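Pbp related beta-lactamase (PDB 2QMI) probably cleaves peptides as a self-compartmentalizing octameric peptidase, built on the penicillin-binding protein and serine beta-lactamase fold, in an archaeon. Local coordinates at residues A150-K153 with P154-F158; Q225-P228 with Y229-A233; V99-H102 with H103-H107; G169-I172 with E173-G177. All coordinates share one frame; numbering follows the deposited sequence.

Interaction 1. Residues A150-K153 with P154-F158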
loop_
_atom_site.group_PDB
_atom_site.type_symbol
_atom_site.label_atom_id
_atom_site.label_comp_id
_atom_site.label_asym_id
_atom_site.label_seq_id
_atom_site.Cartn_x
_atom_site.Cartn_y
_atom_site.Cartn_z
ATOM N N ALA A 150 -23.058 -9.756 40.172
ATOM C CA ALA A 150 -23.900 -8.750 40.820
ATOM C C ALA A 150 -23.096 -7.614 41.455
ATOM O O ALA A 150 -21.967 -7.815 41.903
ATOM C CB ALA A 150 -24.778 -9.413 41.869
ATOM N N VAL A 151 -23.688 -6.423 41.488
ATOM C CA VAL A 151 -23.037 -5.253 42.065
ATOM C C VAL A 151 -23.931 -4.574 43.102
ATOM O O VAL A 151 -23.454 -3.792 43.922
ATOM C CB VAL A 151 -22.671 -4.236 40.978
ATOM C CG1 VAL A 151 -21.674 -4.854 40.017
ATOM C CG2 VAL A 151 -23.928 -3.795 40.234
ATOM N N ALA A 152 -25.227 -4.877 43.063
ATOM C CA ALA A 152 -26.172 -4.309 44.023
ATOM C C ALA A 152 -27.167 -5.394 44.439
ATOM O O ALA A 152 -27.248 -6.442 43.798
ATOM C CB ALA A 152 -26.915 -3.118 43.400
ATOM N N LYS A 153 -27.914 -5.145 45.513
ATOM C CA LYS A 153 -28.915 -6.102 45.984
ATOM C C LYS A 153 -30.098 -6.072 45.033
ATOM O O LYS A 153 -30.358 -5.058 44.396
ATOM C CB LYS A 153 -29.414 -5.740 47.390
ATOM C CG LYS A 153 -28.397 -5.940 48.496
ATOM C CD LYS A 153 -28.941 -5.498 49.846
ATOM C CE LYS A 153 -27.850 -5.548 50.911
ATOM N NZ LYS A 153 -28.297 -4.962 52.217
ATOM N N PRO A 154 -30.830 -7.189 44.926
ATOM C CA PRO A 154 -31.995 -7.264 44.045
ATOM C C PRO A 154 -32.979 -6.117 44.291
ATOM O O PRO A 154 -33.328 -5.821 45.437
ATOM C CB PRO A 154 -32.602 -8.616 44.405
ATOM C CG PRO A 154 -31.393 -9.442 44.712
ATOM C CD PRO A 154 -30.563 -8.498 45.553
ATOM N N GLY A 155 -33.412 -5.468 43.216
ATOM C CA GLY A 155 -34.369 -4.388 43.344
ATOM C C GLY A 155 -33.842 -2.996 43.620
ATOM O O GLY A 155 -34.626 -2.054 43.685
ATOM N N GLU A 156 -32.534 -2.844 43.785
ATOM C CA GLU A 156 -31.976 -1.523 44.048
ATOM C C GLU A 156 -31.600 -0.759 42.777
ATOM O O GLU A 156 -31.694 0.468 42.751
ATOM C CB GLU A 156 -30.751 -1.626 44.976
ATOM C CG GLU A 156 -31.042 -2.315 46.320
ATOM C CD GLU A 156 -29.917 -2.164 47.343
ATOM O OE1 GLU A 156 -28.733 -2.207 46.945
ATOM O OE2 GLU A 156 -30.222 -2.014 48.553
ATOM N N ARG A 157 -31.184 -1.462 41.723
ATOM C CA ARG A 157 -30.795 -0.782 40.483
ATOM C C ARG A 157 -31.242 -1.456 39.190
ATOM O O ARG A 157 -31.537 -2.648 39.160
ATOM C CB ARG A 157 -29.271 -0.572 40.441
ATOM C CG ARG A 157 -28.779 0.497 41.405
ATOM C CD ARG A 157 -27.282 0.706 41.311
ATOM N NE ARG A 157 -26.854 1.186 40.002
ATOM C CZ ARG A 157 -25.601 1.535 39.715
ATOM N NH1 ARG A 157 -24.662 1.457 40.653
ATOM N NH2 ARG A 157 -25.280 1.950 38.491
ATOM N N PHE A 158 -31.276 -0.667 38.119
ATOM C CA PHE A 158 -31.691 -1.142 36.808
ATOM C C PHE A 158 -30.511 -1.391 35.867
ATOM O O PHE A 158 -29.708 -0.501 35.606
ATOM C CB PHE A 158 -32.649 -0.123 36.172
ATOM C CG PHE A 158 -33.155 -0.518 34.803
ATOM C CD1 PHE A 158 -34.249 -1.365 34.667
ATOM C CD2 PHE A 158 -32.520 -0.055 33.651
ATOM C CE1 PHE A 158 -34.706 -1.746 33.406
ATOM C CE2 PHE A 158 -32.974 -0.436 32.379
ATOM C CZ PHE A 158 -34.069 -1.284 32.262
HETATM O O HOH W 1 -30.301 -4.042 41.930
#
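K153 O and E156 N close the bend here with a 3.2 Å hydrogen bond whose N-H...O angle is 157°. The same K153 O has water 1 at 2.7 Å, and that water accepts from R157 N, also at 2.7 Å, so the first backbone NH beyond the bend is served through solvent. The motif is a type II beta turn with P154 and G155 at its corners. The phi of 86° at G155 is a conformation that glycine takes easily, and the backbone of G155 pairs with that of S108. E156 folds back over the turn: with CG anti to its own carbonyl carbon, the chain slants across K153, bringing CG to 3.4 Å from K153 O and CD to 3.6 Å from K153 CB. From there OE1 accepts a weak bond from K153 N at 3.4 Å. The lysine runs out extended, which leaves its NZ 5.1 Å from E156 OE2, with no salt bridge. Before the turn V151 rests on R443 of a second subunit, and after it R157 rests on I438 of the same subunit.

Interaction 2. Residues Q225-P228 with Y229-A233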
loop_
_atom_site.group_PDB
_atom_site.type_symbol
_atom_site.label_atom_id
_atom_site.label_comp_id
_atom_site.label_asym_id
_atom_site.label_seq_id
_atom_site.Cartn_x
_atom_site.Cartn_y
_atom_site.Cartn_z
ATOM N N GLN A 225 -27.815 -10.173 5.697
ATOM C CA GLN A 225 -27.551 -11.082 6.805
ATOM C C GLN A 225 -28.858 -11.734 7.230
ATOM O O GLN A 225 -29.845 -11.045 7.499
ATOM C CB GLN A 225 -26.955 -10.317 7.997
ATOM C CG GLN A 225 -25.539 -9.812 7.768
ATOM C CD GLN A 225 -24.502 -10.898 7.947
ATOM O OE1 GLN A 225 -24.815 -12.089 7.936
ATOM N NE2 GLN A 225 -23.251 -10.490 8.107
ATOM N N PRO A 226 -28.885 -13.074 7.292
ATOM C CA PRO A 226 -30.089 -13.809 7.692
ATOM C C PRO A 226 -30.343 -13.676 9.194
ATOM O O PRO A 226 -29.435 -13.347 9.961
ATOM C CB PRO A 226 -29.766 -15.253 7.296
ATOM C CG PRO A 226 -28.696 -15.104 6.226
ATOM C CD PRO A 226 -27.857 -13.992 6.773
ATOM N N PHE A 227 -31.579 -13.928 9.610
ATOM C CA PHE A 227 -31.935 -13.849 11.023
ATOM C C PHE A 227 -30.984 -14.737 11.833
ATOM O O PHE A 227 -30.560 -15.793 11.358
ATOM C CB PHE A 227 -33.375 -14.329 11.234
ATOM C CG PHE A 227 -33.880 -14.115 12.631
ATOM C CD1 PHE A 227 -34.367 -12.874 13.024
ATOM C CD2 PHE A 227 -33.809 -15.136 13.574
ATOM C CE1 PHE A 227 -34.774 -12.651 14.335
ATOM C CE2 PHE A 227 -34.210 -14.924 14.885
ATOM C CZ PHE A 227 -34.694 -13.678 15.267
ATOM N N PRO A 228 -30.629 -14.320 13.065
ATOM C CA PRO A 228 -29.725 -15.141 13.876
ATOM C C PRO A 228 -30.504 -16.135 14.742
ATOM O O PRO A 228 -30.585 -15.989 15.968
ATOM C CB PRO A 228 -28.986 -14.104 14.704
ATOM C CG PRO A 228 -30.077 -13.131 15.000
ATOM C CD PRO A 228 -30.780 -12.979 13.660
ATOM N N TYR A 229 -31.079 -17.142 14.089
ATOM C CA TYR A 229 -31.860 -18.173 14.767
ATOM C C TYR A 229 -31.124 -18.792 15.944
ATOM O O TYR A 229 -29.989 -19.261 15.803
ATOM C CB TYR A 229 -32.257 -19.265 13.775
ATOM C CG TYR A 229 -33.257 -18.788 12.752
ATOM C CD1 TYR A 229 -34.582 -18.521 13.113
ATOM C CD2 TYR A 229 -32.876 -18.577 11.427
ATOM C CE1 TYR A 229 -35.503 -18.053 12.173
ATOM C CE2 TYR A 229 -33.783 -18.114 10.484
ATOM C CZ TYR A 229 -35.092 -17.854 10.860
ATOM O OH TYR A 229 -35.976 -17.404 9.916
ATOM N N GLY A 230 -31.785 -18.775 17.101
ATOM C CA GLY A 230 -31.220 -19.336 18.312
ATOM C C GLY A 230 -31.760 -18.662 19.560
ATOM O O GLY A 230 -31.980 -19.306 20.578
ATOM N N ILE A 231 -31.968 -17.355 19.471
ATOM C CA ILE A 231 -32.479 -16.544 20.572
ATOM C C ILE A 231 -34.002 -16.779 20.683
ATOM O O ILE A 231 -34.661 -17.019 19.678
ATOM C CB ILE A 231 -32.124 -15.052 20.285
ATOM C CG1 ILE A 231 -32.489 -14.154 21.458
ATOM C CG2 ILE A 231 -32.834 -14.581 19.035
ATOM C CD1 ILE A 231 -31.974 -12.734 21.280
ATOM N N THR A 232 -34.560 -16.725 21.895
ATOM C CA THR A 232 -35.994 -16.977 22.077
ATOM C C THR A 232 -36.806 -15.998 22.939
ATOM O O THR A 232 -37.389 -15.048 22.420
ATOM C CB THR A 232 -36.238 -18.395 22.653
ATOM O OG1 THR A 232 -35.444 -18.575 23.834
ATOM C CG2 THR A 232 -35.878 -19.457 21.635
ATOM N N ALA A 233 -36.858 -16.252 24.247
ATOM C CA ALA A 233 -37.623 -15.430 25.186
ATOM C C ALA A 233 -37.192 -13.959 25.293
ATOM O O ALA A 233 -38.021 -13.088 25.561
ATOM C CB ALA A 233 -37.601 -16.077 26.571
#
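F227 O is gripped from two sources: Y229 N, two residues on, gives it a weak 3.1 Å hydrogen bond, and R46 NE of a neighbouring subunit donates as well. The internal bond is bent, 138° at the hydrogen, as it must be when so few atoms separate donor from acceptor. At this tight bend the two aromatic side chains meet in an edge-to-face pair, the F227 edge aimed at the Y229 face, with centroids 4.9 Å apart and the ring planes inclined at 56°. F227 CD2 does the closest touching, 3.5 Å from Y229 CD1, over one face of the tyrosine but displaced toward its rim. F227 CB adds a CH-pi contact, 4.1 Å from the centroid of the Y229 ring. The pair is set by different first torsions: F227 carries CG anti to its backbone N, whereas Y229 carries it anti to the carbonyl carbon and next to N, which brings the tyrosine ring back against F227. On the far end of the phenylalanine, I231 CG2 packs 4.3 Å from F227 CZ. G230, at phi 152°, takes a backbone shape that suits glycine. R46 of the neighbouring subunit also packs on Y229, and Y40 of that subunit hydrogen-bonds Y229 O. The bend itself is an inverse gamma turn centred on P228, in the loop joining strands 222-225 and 238-239.

Interaction 3. Residues V99-H102 with H103-H107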
loop_
_atom_site.group_PDB
_atom_site.type_symbol
_atom_site.label_atom_id
_atom_site.label_comp_id
_atom_site.label_asym_id
_atom_site.label_seq_id
_atom_site.Cartn_x
_atom_site.Cartn_y
_atom_site.Cartn_z
ATOM N N VAL A 99 -33.175 -13.424 44.152
ATOM C CA VAL A 99 -33.646 -12.732 42.957
ATOM C C VAL A 99 -35.015 -13.342 42.655
ATOM O O VAL A 99 -35.150 -14.566 42.585
ATOM C CB VAL A 99 -32.707 -12.973 41.745
ATOM C CG1 VAL A 99 -33.361 -12.462 40.473
ATOM C CG2 VAL A 99 -31.369 -12.281 41.967
ATOM N N THR A 100 -36.029 -12.497 42.480
ATOM C CA THR A 100 -37.387 -12.979 42.216
ATOM C C THR A 100 -37.823 -12.796 40.767
ATOM O O THR A 100 -37.161 -12.096 39.995
ATOM C CB THR A 100 -38.410 -12.247 43.088
ATOM O OG1 THR A 100 -38.471 -10.877 42.683
ATOM C CG2 THR A 100 -38.021 -12.328 44.560
ATOM N N VAL A 101 -38.948 -13.415 40.410
ATOM C CA VAL A 101 -39.495 -13.313 39.058
ATOM C C VAL A 101 -39.745 -11.839 38.728
ATOM O O VAL A 101 -39.646 -11.415 37.575
ATOM C CB VAL A 101 -40.838 -14.075 38.929
ATOM C CG1 VAL A 101 -41.370 -13.952 37.505
ATOM C CG2 VAL A 101 -40.647 -15.539 39.300
ATOM N N HIS A 102 -40.075 -11.073 39.761
ATOM C CA HIS A 102 -40.335 -9.650 39.631
ATOM C C HIS A 102 -39.043 -8.930 39.277
ATOM O O HIS A 102 -39.032 -8.068 38.399
ATOM C CB HIS A 102 -40.883 -9.094 40.948
ATOM C CG HIS A 102 -40.987 -7.602 40.978
ATOM N ND1 HIS A 102 -41.937 -6.908 40.260
ATOM C CD2 HIS A 102 -40.246 -6.671 41.625
ATOM C CE1 HIS A 102 -41.777 -5.613 40.466
ATOM N NE2 HIS A 102 -40.759 -5.442 41.290
ATOM N N HIS A 103 -37.961 -9.276 39.973
ATOM C CA HIS A 103 -36.662 -8.660 39.713
ATOM C C HIS A 103 -36.250 -8.846 38.249
ATOM O O HIS A 103 -35.809 -7.896 37.600
ATOM C CB HIS A 103 -35.576 -9.256 40.622
ATOM C CG HIS A 103 -35.765 -8.958 42.080
ATOM N ND1 HIS A 103 -36.120 -7.711 42.549
ATOM C CD2 HIS A 103 -35.619 -9.740 43.174
ATOM C CE1 HIS A 103 -36.188 -7.739 43.868
ATOM N NE2 HIS A 103 -35.887 -8.959 44.274
ATOM N N LEU A 104 -36.391 -10.065 37.733
ATOM C CA LEU A 104 -36.024 -10.354 36.347
ATOM C C LEU A 104 -36.864 -9.547 35.361
ATOM O O LEU A 104 -36.350 -9.026 34.377
ATOM C CB LEU A 104 -36.190 -11.847 36.039
ATOM C CG LEU A 104 -35.330 -12.870 36.789
ATOM C CD1 LEU A 104 -35.668 -14.275 36.286
ATOM C CD2 LEU A 104 -33.857 -12.571 36.582
ATOM N N LEU A 105 -38.161 -9.459 35.625
ATOM C CA LEU A 105 -39.071 -8.711 34.760
ATOM C C LEU A 105 -38.686 -7.237 34.683
ATOM O O LEU A 105 -38.846 -6.598 33.643
ATOM C CB LEU A 105 -40.504 -8.817 35.289
ATOM C CG LEU A 105 -41.250 -10.146 35.166
ATOM C CD1 LEU A 105 -42.506 -10.108 36.036
ATOM C CD2 LEU A 105 -41.601 -10.400 33.703
ATOM N N THR A 106 -38.180 -6.708 35.794
ATOM C CA THR A 106 -37.799 -5.307 35.881
ATOM C C THR A 106 -36.312 -5.016 35.673
ATOM O O THR A 106 -35.884 -3.868 35.790
ATOM C CB THR A 106 -38.220 -4.723 37.249
ATOM O OG1 THR A 106 -37.653 -5.514 38.298
ATOM C CG2 THR A 106 -39.734 -4.724 37.389
ATOM N N HIS A 107 -35.527 -6.042 35.352
ATOM C CA HIS A 107 -34.093 -5.863 35.156
ATOM C C HIS A 107 -33.497 -5.241 36.407
ATOM O O HIS A 107 -32.681 -4.325 36.314
ATOM C CB HIS A 107 -33.808 -4.939 33.972
ATOM C CG HIS A 107 -34.323 -5.449 32.665
ATOM N ND1 HIS A 107 -33.782 -6.541 32.024
ATOM C CD2 HIS A 107 -35.327 -5.006 31.872
ATOM C CE1 HIS A 107 -34.430 -6.750 30.892
ATOM N NE2 HIS A 107 -35.373 -5.831 30.777
#
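T100 O takes the amide of L104 at 3.1 Å, with an N-H...O angle of 162°, while T100 OG1 accepts from H103 N at 3.2 Å and, weakly, from H102 N. The threonine is thus the N-cap of helix 101-105. Its chi1 of 67° sets OG1 between the backbone N and the carbonyl carbon, where it faces the amides of the first turn. V101 O receives L105 N at 3.1 Å, and H102 O receives T106 N, also at 3.1 Å. The hydroxyl of T106 lies near H102 O and H103 O and hydrogen-bonds S108 OG. The short helix ends in a Schellman motif, H107 having positive phi. Over one face of the H102 ring comes T106 CG2, a CH-pi contact 4.2 Å from the centroid; that imidazole is fixed further by Y286 OH at ND1 and by an edge-to-face meeting with Y271, with a bound lutetium ion about 6 Å from the side chain. T100 OG1 also sits above a face of the H103 ring. The apolar side chains face the protein interior: V99 CG1 lies 3.9 Å from L104 CD2, V101 CG1 is 4.3 Å from L105 CD1, and L104 and L105 press on L168 of helix 162-176.

Interaction 4. Residues G169-I172 with E173-G177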
loop_
_atom_site.group_PDB
_atom_site.type_symbol
_atom_site.label_atom_id
_atom_site.label_comp_id
_atom_site.label_asym_id
_atom_site.label_seq_id
_atom_site.Cartn_x
_atom_site.Cartn_y
_atom_site.Cartn_z
ATOM N N GLY A 169 -37.902 -17.335 30.296
ATOM C CA GLY A 169 -38.349 -18.298 29.303
ATOM C C GLY A 169 -38.285 -19.716 29.857
ATOM O O GLY A 169 -39.131 -20.560 29.548
ATOM N N LYS A 170 -37.276 -19.975 30.683
ATOM C CA LYS A 170 -37.085 -21.284 31.295
ATOM C C LYS A 170 -38.111 -21.501 32.408
ATOM O O LYS A 170 -38.587 -22.614 32.623
ATOM C CB LYS A 170 -35.662 -21.391 31.859
ATOM C CG LYS A 170 -35.309 -22.767 32.424
ATOM C CD LYS A 170 -35.608 -23.857 31.409
ATOM C CE LYS A 170 -34.820 -23.660 30.129
ATOM N NZ LYS A 170 -35.294 -24.595 29.055
ATOM N N ILE A 171 -38.440 -20.431 33.123
ATOM C CA ILE A 171 -39.428 -20.507 34.190
ATOM C C ILE A 171 -40.779 -20.873 33.573
ATOM O O ILE A 171 -41.543 -21.663 34.134
ATOM C CB ILE A 171 -39.525 -19.160 34.938
ATOM C CG1 ILE A 171 -38.259 -18.959 35.772
ATOM C CG2 ILE A 171 -40.763 -19.129 35.814
ATOM C CD1 ILE A 171 -38.219 -17.685 36.560
ATOM N N ILE A 172 -41.056 -20.311 32.402
ATOM C CA ILE A 172 -42.302 -20.588 31.701
ATOM C C ILE A 172 -42.406 -22.067 31.350
ATOM O O ILE A 172 -43.465 -22.674 31.502
ATOM C CB ILE A 172 -42.403 -19.736 30.424
ATOM C CG1 ILE A 172 -42.692 -18.282 30.817
ATOM C CG2 ILE A 172 -43.453 -20.309 29.479
ATOM C CD1 ILE A 172 -42.751 -17.310 29.649
ATOM N N GLU A 173 -41.308 -22.654 30.890
ATOM C CA GLU A 173 -41.320 -24.066 30.534
ATOM C C GLU A 173 -41.452 -24.911 31.801
ATOM O O GLU A 173 -42.195 -25.894 31.837
ATOM C CB GLU A 173 -40.036 -24.446 29.788
ATOM C CG GLU A 173 -39.710 -23.545 28.601
ATOM C CD GLU A 173 -38.642 -24.135 27.697
ATOM O OE1 GLU A 173 -37.671 -24.720 28.225
ATOM O OE2 GLU A 173 -38.767 -24.008 26.461
ATOM N N LYS A 174 -40.720 -24.517 32.837
ATOM C CA LYS A 174 -40.747 -25.232 34.101
ATOM C C LYS A 174 -42.168 -25.310 34.656
ATOM O O LYS A 174 -42.611 -26.364 35.115
ATOM C CB LYS A 174 -39.835 -24.533 35.117
ATOM C CG LYS A 174 -39.943 -25.086 36.540
ATOM C CD LYS A 174 -39.437 -26.520 36.622
ATOM C CE LYS A 174 -39.665 -27.108 38.004
ATOM N NZ LYS A 174 -39.176 -28.515 38.075
ATOM N N VAL A 175 -42.886 -24.195 34.599
ATOM C CA VAL A 175 -44.245 -24.138 35.127
ATOM C C VAL A 175 -45.348 -24.654 34.210
ATOM O O VAL A 175 -46.247 -25.342 34.678
ATOM C CB VAL A 175 -44.597 -22.701 35.570
ATOM C CG1 VAL A 175 -46.058 -22.619 35.975
ATOM C CG2 VAL A 175 -43.698 -22.287 36.729
ATOM N N SER A 176 -45.285 -24.335 32.918
ATOM C CA SER A 176 -46.315 -24.758 31.967
ATOM C C SER A 176 -46.200 -26.211 31.519
ATOM O O SER A 176 -47.183 -26.809 31.071
ATOM C CB SER A 176 -46.279 -23.876 30.717
ATOM O OG SER A 176 -45.231 -24.276 29.841
ATOM N N GLY A 177 -45.000 -26.772 31.609
ATOM C CA GLY A 177 -44.808 -28.146 31.192
ATOM C C GLY A 177 -44.483 -28.288 29.715
ATOM O O GLY A 177 -44.126 -29.378 29.270
HETATM O O HOH W 2 -36.184 -24.355 25.770
#
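E173 can be followed along the flank of helix 162-176 back toward K170. Its CB sits 3.7 Å from K170 O. CG, anti to the carbonyl carbon at chi1 -52°, points back along the helix and comes within 3.2 Å of G169 O, the oxygen to which E173 N donates a weak bond. CD lies 3.6 Å from K170 NZ, and OE1 is 2.5 Å from that same NZ, a short salt bridge made on the syn side but 32° out of the carboxylate plane. K170 gets there by bending at chi2 and chi3. OE2, at the tip, accepts from water 2 at 2.7 Å and from Y180 N, at the start of helix 180-189. Next to E173 in sequence, I172 O takes both S176 N at 2.8 Å and S176 OG at 2.9 Å, the two donors arriving from opposite faces of its plane; S176 OG in addition bonds V178 N just past the helix end, where G177 leaves helical angles with positive phi. Since K170 NZ also forms a salt bridge with E137, the lysine is shared by two carboxylates, and its charge together with the Y180 amide would probably keep E173 ionised.

Overall arrangement
From the N terminus the order is interaction 3, interaction 1, interaction 4, interaction 2. Each is a local bend or helix segment, so they follow in series with none nested or crossed. Helix 101-105 of interaction 3 meets the loop of interaction 1, whose turn closes on its way to helix 162-176: P154 lies against H103 and F158 against T106 and H107. On another side V101 and L104 touch I171, joining interaction 3 to the end of helix 162-176 that holds interaction 4. That helix then meets interaction 2, where A233 packs on G169. Interactions 1 and 2 stay about 14 Å apart at their nearest atoms, and each reaches a different neighbouring subunit.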